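Local structure of glutaconate CoA-transferase subunit A (Acidaminococcus fermentans, 1POI) at residues 27-32 with 195-200; 240-245 with 251-256; 244-249 with 257-262. The protein transfers the coenzyme A moiety from acetyl-CoA to glutaconate or (R)-2-hydroxyglutarate, a step in the fermentative breakdown of glutamate. All blocks are in the same frame, centred on the assembly; numbering follows the deposited sequence.

Contact 1 (27-32 with 195-200); sequences TDRKPY and FQDVDI
Arg29 and Phe195 mark the nearest approach of the two backbones, yet their CA atoms are still 9.3 Å apart and no backbone hydrogen bond crosses the gap, so side chains must bridge it. One of them is a salt bridge: Arg29 NH2 lies 3.0 Å from Asp197 OD2, and the N-H points at the oxygen at 164°. The two groups use their planes differently. Asp197 OD2 sits at the edge of the guanidinium, nearly in its plane, whereas the nitrogen reaches the carboxylate from above, with the two planes almost perpendicular. The bend at chi3 (53°) of Arg29 turns the guanidinium toward the start of helix 197-203. Other groups fix both partners: Arg29 NH1 donates to Gly193 O, and Asp197 OD1 accepts from Gly24 N. Both segments lie in connections that leave the middle of a Rossmann-like parallel sheet. There the neighbouring strands 19-22 and 174-179 send their connections in opposite directions across the strand order, one through helix 32-40 and the other through helix 197-203. Phe195 fills the space beside the salt bridge. Arg29 NH2 approaches its CD2 to 3.0 Å and Arg29 NH1 its CE2 to 3.2 Å, the former at the ring edge, near its plane. With guanidinium and ring planes 22° apart, the charged group borders the ring rim and does not stack on it. On the same rim Asp28 OD2 lies 3.5 Å from Phe195 CZ, its carboxylate turned steeply against the ring; an anionic oxygen there would probably be favoured by the slightly positive ring hydrogens. Phe25 also meets this ring, and a chain of another protein in the assembly packs an apolar side chain on Phe195 and touches Asp28 with its backbone.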
loop_
_atom_site.group_PDB
_atom_site.type_symbol
_atom_site.label_atom_id
_atom_site.label_comp_id
_atom_site.label_asym_id
_atom_site.label_seq_id
_atom_site.Cartn_x
_atom_site.Cartn_y
_atom_site.Cartn_z
ATOM N N THR A 27 23.243 -2.671 -16.412
ATOM C CA THR A 27 22.035 -3.167 -17.090
ATOM C C THR A 27 20.785 -2.873 -16.268
ATOM O O THR A 27 19.742 -3.488 -16.487
ATOM C CB THR A 27 22.058 -4.676 -17.356
ATOM O OG1 THR A 27 22.091 -5.384 -16.110
ATOM C CG2 THR A 27 23.256 -5.052 -18.183
ATOM N N ASP A 28 20.883 -1.942 -15.325
ATOM C CA ASP A 28 19.740 -1.578 -14.485
ATOM C C ASP A 28 19.387 -0.087 -14.638
ATOM O O ASP A 28 20.224 0.780 -14.395
ATOM C CB ASP A 28 20.018 -1.941 -13.008
ATOM C CG ASP A 28 18.771 -1.814 -12.101
ATOM O OD1 ASP A 28 17.719 -1.265 -12.524
ATOM O OD2 ASP A 28 18.840 -2.281 -10.940
ATOM N N ARG A 29 18.151 0.187 -15.052
ATOM C CA ARG A 29 17.633 1.546 -15.225
ATOM C C ARG A 29 18.479 2.595 -15.981
ATOM O O ARG A 29 18.683 3.699 -15.487
ATOM C CB ARG A 29 17.151 2.107 -13.880
ATOM C CG ARG A 29 15.750 2.785 -13.953
ATOM C CD ARG A 29 15.342 3.451 -12.637
ATOM N NE ARG A 29 16.389 4.359 -12.179
ATOM C CZ ARG A 29 17.181 4.105 -11.140
ATOM N NH1 ARG A 29 17.013 2.999 -10.447
ATOM N NH2 ARG A 29 18.259 4.837 -10.904
ATOM N N LYS A 30 18.938 2.255 -17.185
ATOM C CA LYS A 30 19.718 3.155 -18.041
ATOM C C LYS A 30 18.770 3.960 -18.976
ATOM O O LYS A 30 17.789 3.426 -19.503
ATOM C CB LYS A 30 20.670 2.332 -18.904
ATOM C CG LYS A 30 22.133 2.620 -18.699
ATOM C CD LYS A 30 22.634 2.007 -17.440
ATOM C CE LYS A 30 24.072 2.381 -17.233
ATOM N NZ LYS A 30 24.190 3.874 -17.140
ATOM N N PRO A 31 19.057 5.244 -19.224
ATOM C CA PRO A 31 18.132 5.966 -20.109
ATOM C C PRO A 31 18.366 5.690 -21.618
ATOM O O PRO A 31 18.884 6.549 -22.357
ATOM C CB PRO A 31 18.394 7.420 -19.730
ATOM C CG PRO A 31 19.889 7.396 -19.463
ATOM C CD PRO A 31 20.053 6.154 -18.627
ATOM N N TYR A 32 17.919 4.523 -22.086
ATOM C CA TYR A 32 18.090 4.131 -23.492
ATOM C C TYR A 32 17.290 4.902 -24.542
ATOM O O TYR A 32 17.865 5.336 -25.534
ATOM C CB TYR A 32 17.879 2.622 -23.678
ATOM C CG TYR A 32 19.130 1.827 -23.398
ATOM C CD1 TYR A 32 20.142 1.763 -24.331
ATOM C CD2 TYR A 32 19.325 1.191 -22.183
ATOM C CE1 TYR A 32 21.313 1.105 -24.064
ATOM C CE2 TYR A 32 20.499 0.532 -21.914
ATOM C CZ TYR A 32 21.487 0.498 -22.860
ATOM O OH TYR A 32 22.691 -0.101 -22.593
ATOM N N PHE A 195 20.953 4.948 -7.478
ATOM C CA PHE A 195 22.301 5.071 -8.041
ATOM C C PHE A 195 22.652 6.580 -7.988
ATOM O O PHE A 195 22.275 7.268 -7.032
ATOM C CB PHE A 195 22.371 4.490 -9.473
ATOM C CG PHE A 195 21.750 3.104 -9.605
ATOM C CD1 PHE A 195 22.324 2.007 -8.973
ATOM C CD2 PHE A 195 20.555 2.923 -10.309
ATOM C CE1 PHE A 195 21.715 0.757 -9.034
ATOM C CE2 PHE A 195 19.948 1.689 -10.376
ATOM C CZ PHE A 195 20.521 0.604 -9.736
ATOM N N GLN A 196 23.331 7.108 -9.000
ATOM C CA GLN A 196 23.697 8.525 -9.009
ATOM C C GLN A 196 22.572 9.425 -9.500
ATOM O O GLN A 196 22.708 10.635 -9.559
ATOM C CB GLN A 196 24.891 8.742 -9.919
ATOM C CG GLN A 196 24.532 8.609 -11.396
ATOM C CD GLN A 196 24.594 7.190 -11.932
ATOM O OE1 GLN A 196 24.743 6.206 -11.186
ATOM N NE2 GLN A 196 24.502 7.076 -13.235
ATOM N N ASP A 197 21.435 8.846 -9.801
ATOM C CA ASP A 197 20.344 9.622 -10.350
ATOM C C ASP A 197 19.892 10.910 -9.703
ATOM O O ASP A 197 19.647 11.872 -10.426
ATOM C CB ASP A 197 19.158 8.720 -10.648
ATOM C CG ASP A 197 19.461 7.743 -11.736
ATOM O OD1 ASP A 197 20.637 7.341 -11.874
ATOM O OD2 ASP A 197 18.526 7.359 -12.451
ATOM N N VAL A 198 19.765 10.948 -8.373
ATOM C CA VAL A 198 19.313 12.170 -7.686
ATOM C C VAL A 198 20.420 13.250 -7.616
ATOM O O VAL A 198 20.159 14.450 -7.766
ATOM C CB VAL A 198 18.736 11.831 -6.293
ATOM C CG1 VAL A 198 18.214 13.077 -5.599
ATOM C CG2 VAL A 198 17.584 10.851 -6.443
ATOM N N ASP A 199 21.658 12.798 -7.429
ATOM C CA ASP A 199 22.821 13.668 -7.385
ATOM C C ASP A 199 22.937 14.436 -8.708
ATOM O O ASP A 199 22.936 15.658 -8.727
ATOM C CB ASP A 199 24.099 12.843 -7.216
ATOM C CG ASP A 199 24.395 12.469 -5.771
ATOM O OD1 ASP A 199 23.769 13.001 -4.817
ATOM O OD2 ASP A 199 25.311 11.641 -5.594
ATOM N N ILE A 200 23.042 13.718 -9.818
ATOM C CA ILE A 200 23.175 14.359 -11.124
ATOM C C ILE A 200 21.976 15.216 -11.572
ATOM O O ILE A 200 22.115 16.028 -12.492
ATOM C CB ILE A 200 23.601 13.345 -12.224
ATOM C CG1 ILE A 200 22.486 12.325 -12.525
ATOM C CG2 ILE A 200 24.804 12.599 -11.748
ATOM C CD1 ILE A 200 22.784 11.368 -13.681
#

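Contact 2 (240-245 with 251-256)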
loop_
_atom_site.group_PDB
_atom_site.type_symbol
_atom_site.label_atom_id
_atom_site.label_comp_id
_atom_site.label_asym_id
_atom_site.label_seq_id
_atom_site.Cartn_x
_atom_site.Cartn_y
_atom_site.Cartn_z
ATOM N N ALA A 240 8.104 7.841 -21.792
ATOM C CA ALA A 240 8.778 6.829 -22.585
ATOM C C ALA A 240 8.729 5.431 -21.959
ATOM O O ALA A 240 9.652 5.040 -21.226
ATOM C CB ALA A 240 10.183 7.218 -22.831
ATOM N N PRO A 241 7.632 4.674 -22.222
ATOM C CA PRO A 241 7.385 3.313 -21.735
ATOM C C PRO A 241 8.500 2.375 -22.146
ATOM O O PRO A 241 8.829 2.291 -23.319
ATOM C CB PRO A 241 6.086 2.947 -22.420
ATOM C CG PRO A 241 5.351 4.242 -22.400
ATOM C CD PRO A 241 6.413 5.216 -22.850
ATOM N N TYR A 242 9.025 1.624 -21.179
ATOM C CA TYR A 242 10.137 0.699 -21.379
ATOM C C TYR A 242 11.346 1.453 -21.890
ATOM O O TYR A 242 12.227 0.862 -22.524
ATOM C CB TYR A 242 9.793 -0.443 -22.352
ATOM C CG TYR A 242 8.647 -1.307 -21.913
ATOM C CD1 TYR A 242 7.344 -0.926 -22.207
ATOM C CD2 TYR A 242 8.852 -2.483 -21.171
ATOM C CE1 TYR A 242 6.248 -1.674 -21.779
ATOM C CE2 TYR A 242 7.744 -3.254 -20.728
ATOM C CZ TYR A 242 6.442 -2.822 -21.047
ATOM O OH TYR A 242 5.302 -3.480 -20.631
ATOM N N GLY A 243 11.393 2.752 -21.588
ATOM C CA GLY A 243 12.505 3.582 -22.007
ATOM C C GLY A 243 13.869 3.122 -21.528
ATOM O O GLY A 243 14.891 3.652 -21.974
ATOM N N ALA A 244 13.906 2.160 -20.611
ATOM C CA ALA A 244 15.181 1.662 -20.092
ATOM C C ALA A 244 15.583 0.419 -20.832
ATOM O O ALA A 244 16.696 -0.060 -20.674
ATOM C CB ALA A 244 15.082 1.356 -18.591
ATOM N N HIS A 245 14.673 -0.100 -21.653
ATOM C CA HIS A 245 14.933 -1.322 -22.396
ATOM C C HIS A 245 16.174 -1.138 -23.233
ATOM O O HIS A 245 16.333 -0.106 -23.883
ATOM C CB HIS A 245 13.730 -1.686 -23.270
ATOM C CG HIS A 245 13.920 -2.941 -24.063
ATOM N ND1 HIS A 245 14.788 -3.026 -25.130
ATOM C CD2 HIS A 245 13.362 -4.166 -23.938
ATOM C CE1 HIS A 245 14.762 -4.249 -25.625
ATOM N NE2 HIS A 245 13.902 -4.960 -24.922
ATOM N N GLY A 251 10.450 -3.117 -10.382
ATOM C CA GLY A 251 9.013 -3.161 -10.216
ATOM C C GLY A 251 8.228 -3.109 -11.495
ATOM O O GLY A 251 6.995 -3.190 -11.474
ATOM N N LEU A 252 8.923 -2.968 -12.618
ATOM C CA LEU A 252 8.235 -2.921 -13.890
ATOM C C LEU A 252 8.642 -4.024 -14.858
ATOM O O LEU A 252 7.786 -4.762 -15.348
ATOM C CB LEU A 252 8.384 -1.549 -14.534
ATOM C CG LEU A 252 7.541 -0.470 -13.859
ATOM C CD1 LEU A 252 7.797 0.866 -14.507
ATOM C CD2 LEU A 252 6.075 -0.802 -13.950
ATOM N N TYR A 253 9.934 -4.172 -15.115
ATOM C CA TYR A 253 10.369 -5.190 -16.054
ATOM C C TYR A 253 11.806 -5.558 -15.860
ATOM O O TYR A 253 12.559 -4.803 -15.280
ATOM C CB TYR A 253 10.107 -4.760 -17.509
ATOM C CG TYR A 253 10.585 -3.364 -17.870
ATOM C CD1 TYR A 253 11.909 -3.133 -18.247
ATOM C CD2 TYR A 253 9.719 -2.280 -17.823
ATOM C CE1 TYR A 253 12.347 -1.868 -18.560
ATOM C CE2 TYR A 253 10.153 -1.011 -18.131
ATOM C CZ TYR A 253 11.465 -0.812 -18.500
ATOM O OH TYR A 253 11.888 0.454 -18.832
ATOM N N ASP A 254 12.168 -6.720 -16.381
ATOM C CA ASP A 254 13.491 -7.302 -16.269
ATOM C C ASP A 254 14.352 -7.033 -17.527
ATOM O O ASP A 254 13.824 -6.601 -18.573
ATOM C CB ASP A 254 13.262 -8.792 -16.069
ATOM C CG ASP A 254 14.370 -9.455 -15.314
ATOM O OD1 ASP A 254 15.484 -8.897 -15.277
ATOM O OD2 ASP A 254 14.122 -10.549 -14.749
ATOM N N TYR A 255 15.664 -7.269 -17.457
ATOM C CA TYR A 255 16.476 -7.028 -18.636
ATOM C C TYR A 255 16.108 -7.979 -19.754
ATOM O O TYR A 255 15.639 -9.081 -19.516
ATOM C CB TYR A 255 17.988 -7.066 -18.375
ATOM C CG TYR A 255 18.536 -8.066 -17.377
ATOM C CD1 TYR A 255 18.076 -9.376 -17.307
ATOM C CD2 TYR A 255 19.515 -7.675 -16.468
ATOM C CE1 TYR A 255 18.576 -10.270 -16.344
ATOM C CE2 TYR A 255 20.021 -8.555 -15.508
ATOM C CZ TYR A 255 19.546 -9.846 -15.448
ATOM O OH TYR A 255 20.052 -10.682 -14.471
ATOM N N ASP A 256 16.309 -7.531 -20.980
ATOM C CA ASP A 256 16.010 -8.303 -22.164
ATOM C C ASP A 256 17.297 -8.983 -22.573
ATOM O O ASP A 256 18.019 -8.478 -23.417
ATOM C CB ASP A 256 15.540 -7.362 -23.264
ATOM C CG ASP A 256 14.966 -8.085 -24.430
ATOM O OD1 ASP A 256 15.609 -9.042 -24.890
ATOM O OD2 ASP A 256 13.872 -7.707 -24.905
#
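Tyr253, which together with Leu252 faces Cys249 in a classic beta bulge, makes the first touch of segment 251-256 on 240-245, laying its ring against that of Tyr242 as an offset stack with centroids 4.8 Å apart and planes inclined by 28°. Tyr242 CD2 comes over one face of the Tyr253 ring, 3.5 Å from Tyr253 CD2. Beyond the stack, Tyr253 OH accepts from Ala244 N at 3.2 Å, while Ala244 CB sits 3.3 Å from Tyr253 OH, at the ring edge. The hydroxyl also bonds Glu212 OE2, and Glu212 OE1 takes Tyr242 N, so one carboxylate ties both tyrosines. A phenylalanine in place of Tyr253 could keep the stack but would probably leave Ala244 N and Glu212 OE2 without their shared mate. The receiving loop is a double turn, type II from Ala240 to Gly243 overlapping type I from Tyr242 to His245. Asp254 then steadies its own segment, its OD1 accepting Tyr255 N at 2.7 Å. At Asp256, CG anti to the backbone N (chi1 -169°) sends the carboxylate toward His245: His245 NE2 donates to Asp256 OD2 over 2.7 Å at 156°, entering from above the carboxylate plane. Asp256 OD1 instead serves Arg298 and caps helix 257-266 through Phe259 N, and His245 ND1 bonds Tyr290 OH.

Contact 3 (244-249 with 257-262); sequences AHPSQC and NPFLKV
Ala244 O is gripped twice by Ser247, by its backbone N at 2.7 Å and by its OG at 2.5 Å, both reaching the oxygen from the same face of its plane. The first of these bonds closes a type VIa beta turn: the peptide bond before Pro246 is cis, and the backbone angles of His245 and Pro246 fit that class. Ser247 OG is fixed further by Lys30 N. The turn presents His245 and Pro246 to the first turn of helix 257-266, which meets them without a hydrogen bond. His245, whose NE2 is held by Asp256, directs its ring edge at the face of Phe259, a T-shaped pair with centroids 5.2 Å apart and planes at 89°; the touching atoms are His245 CE1 and Phe259 CD2, 3.6 Å apart. With chi1 at -167°, the Phe259 ring swings away from its own backbone N and toward the turn, where Trp280 also meets it edge-to-face. Pro246 CB lies over a face of the His245 ring and also approaches Phe259 CD1 to 3.9 Å. Tyr32 and Tyr290 also touch the proline, and its CG rests 3.4 Å from the Leu260 CD2 methyl.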
loop_
_atom_site.group_PDB
_atom_site.type_symbol
_atom_site.label_atom_id
_atom_site.label_comp_id
_atom_site.label_asym_id
_atom_site.label_seq_id
_atom_site.Cartn_x
_atom_site.Cartn_y
_atom_site.Cartn_z
ATOM N N ALA A 244 13.906 2.160 -20.611
ATOM C CA ALA A 244 15.181 1.662 -20.092
ATOM C C ALA A 244 15.583 0.419 -20.832
ATOM O O ALA A 244 16.696 -0.060 -20.674
ATOM C CB ALA A 244 15.082 1.356 -18.591
ATOM N N HIS A 245 14.673 -0.100 -21.653
ATOM C CA HIS A 245 14.933 -1.322 -22.396
ATOM C C HIS A 245 16.174 -1.138 -23.233
ATOM O O HIS A 245 16.333 -0.106 -23.883
ATOM C CB HIS A 245 13.730 -1.686 -23.270
ATOM C CG HIS A 245 13.920 -2.941 -24.063
ATOM N ND1 HIS A 245 14.788 -3.026 -25.130
ATOM C CD2 HIS A 245 13.362 -4.166 -23.938
ATOM C CE1 HIS A 245 14.762 -4.249 -25.625
ATOM N NE2 HIS A 245 13.902 -4.960 -24.922
ATOM N N PRO A 246 17.038 -2.157 -23.295
ATOM C CA PRO A 246 17.034 -3.498 -22.695
ATOM C C PRO A 246 17.426 -3.656 -21.214
ATOM O O PRO A 246 17.745 -4.767 -20.797
ATOM C CB PRO A 246 18.087 -4.215 -23.533
ATOM C CG PRO A 246 19.124 -3.174 -23.669
ATOM C CD PRO A 246 18.257 -1.981 -24.099
ATOM N N SER A 247 17.474 -2.584 -20.432
ATOM C CA SER A 247 17.885 -2.733 -19.044
ATOM C C SER A 247 16.686 -2.831 -18.112
ATOM O O SER A 247 15.550 -2.490 -18.499
ATOM C CB SER A 247 18.815 -1.593 -18.642
ATOM O OG SER A 247 18.121 -0.371 -18.607
ATOM N N GLN A 248 16.944 -3.328 -16.900
ATOM C CA GLN A 248 15.902 -3.503 -15.871
ATOM C C GLN A 248 15.293 -2.171 -15.464
ATOM O O GLN A 248 15.790 -1.107 -15.809
ATOM C CB GLN A 248 16.472 -4.180 -14.615
ATOM C CG GLN A 248 17.314 -5.366 -14.922
ATOM C CD GLN A 248 17.773 -6.076 -13.706
ATOM O OE1 GLN A 248 18.836 -5.774 -13.152
ATOM N NE2 GLN A 248 16.987 -7.056 -13.269
ATOM N N CYS A 249 14.210 -2.243 -14.723
ATOM C CA CYS A 249 13.561 -1.067 -14.243
ATOM C C CYS A 249 12.657 -1.605 -13.167
ATOM O O CYS A 249 11.546 -2.105 -13.433
ATOM C CB CYS A 249 12.796 -0.397 -15.351
ATOM S SG CYS A 249 11.851 1.004 -14.802
ATOM N N ASN A 257 17.578 -10.136 -21.980
ATOM C CA ASN A 257 18.791 -10.901 -22.255
ATOM C C ASN A 257 19.088 -11.314 -23.688
ATOM O O ASN A 257 20.259 -11.425 -24.067
ATOM C CB ASN A 257 18.858 -12.118 -21.375
ATOM C CG ASN A 257 20.129 -12.165 -20.608
ATOM O OD1 ASN A 257 20.977 -13.004 -20.885
ATOM N ND2 ASN A 257 20.258 -11.314 -19.590
ATOM N N PRO A 258 18.053 -11.714 -24.457
ATOM C CA PRO A 258 18.334 -12.095 -25.849
ATOM C C PRO A 258 18.915 -10.851 -26.553
ATOM O O PRO A 258 20.007 -10.891 -27.139
ATOM C CB PRO A 258 16.947 -12.443 -26.384
ATOM C CG PRO A 258 16.277 -13.034 -25.191
ATOM C CD PRO A 258 16.679 -12.101 -24.074
ATOM N N PHE A 259 18.206 -9.727 -26.417
ATOM C CA PHE A 259 18.625 -8.458 -27.003
ATOM C C PHE A 259 20.060 -8.092 -26.588
ATOM O O PHE A 259 20.905 -7.852 -27.441
ATOM C CB PHE A 259 17.665 -7.364 -26.585
ATOM C CG PHE A 259 17.819 -6.106 -27.361
ATOM C CD1 PHE A 259 18.957 -5.320 -27.223
ATOM C CD2 PHE A 259 16.810 -5.686 -28.227
ATOM C CE1 PHE A 259 19.091 -4.127 -27.937
ATOM C CE2 PHE A 259 16.932 -4.492 -28.950
ATOM C CZ PHE A 259 18.072 -3.713 -28.804
ATOM N N LEU A 260 20.350 -8.089 -25.292
ATOM C CA LEU A 260 21.689 -7.754 -24.856
ATOM C C LEU A 260 22.706 -8.702 -25.442
ATOM O O LEU A 260 23.882 -8.366 -25.512
ATOM C CB LEU A 260 21.828 -7.781 -23.333
ATOM C CG LEU A 260 21.111 -6.795 -22.413
ATOM C CD1 LEU A 260 21.466 -7.168 -20.997
ATOM C CD2 LEU A 260 21.485 -5.357 -22.698
ATOM N N LYS A 261 22.288 -9.909 -25.801
ATOM C CA LYS A 261 23.227 -10.878 -26.375
ATOM C C LYS A 261 23.514 -10.541 -27.830
ATOM O O LYS A 261 24.631 -10.733 -28.308
ATOM C CB LYS A 261 22.703 -12.311 -26.259
ATOM C CG LYS A 261 22.680 -12.859 -24.846
ATOM C CD LYS A 261 22.915 -14.358 -24.861
ATOM C CE LYS A 261 22.392 -15.029 -23.593
ATOM N NZ LYS A 261 20.892 -15.094 -23.542
ATOM N N VAL A 262 22.496 -10.040 -28.524
ATOM C CA VAL A 262 22.636 -9.633 -29.916
ATOM C C VAL A 262 23.697 -8.552 -29.928
ATOM O O VAL A 262 24.739 -8.703 -30.568
ATOM C CB VAL A 262 21.343 -9.024 -30.455
ATOM C CG1 VAL A 262 21.549 -8.511 -31.842
ATOM C CG2 VAL A 262 20.239 -10.053 -30.432
#

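In the fold
Contact 1 lies about 5 Å from the centre of the chain, while contacts 2 and 3 both lie about 15 Å from it. Contact 1 is complete in sequence before either of the others begins; contacts 2 and 3 overlap at Ala244 and His245, and have centres about 8 Å apart. Their segments lie in the connection from strand 236-239, at one border of the parallel sheet within this chain, and on the first turns of helix 257-266. Contact 1 is about 13 and 15 Å from them by centres, yet probable backbone hydrogen bonds join Thr27 and Arg29 to Gln248. The central loop before helix 32-40 is thereby tied to this later connection.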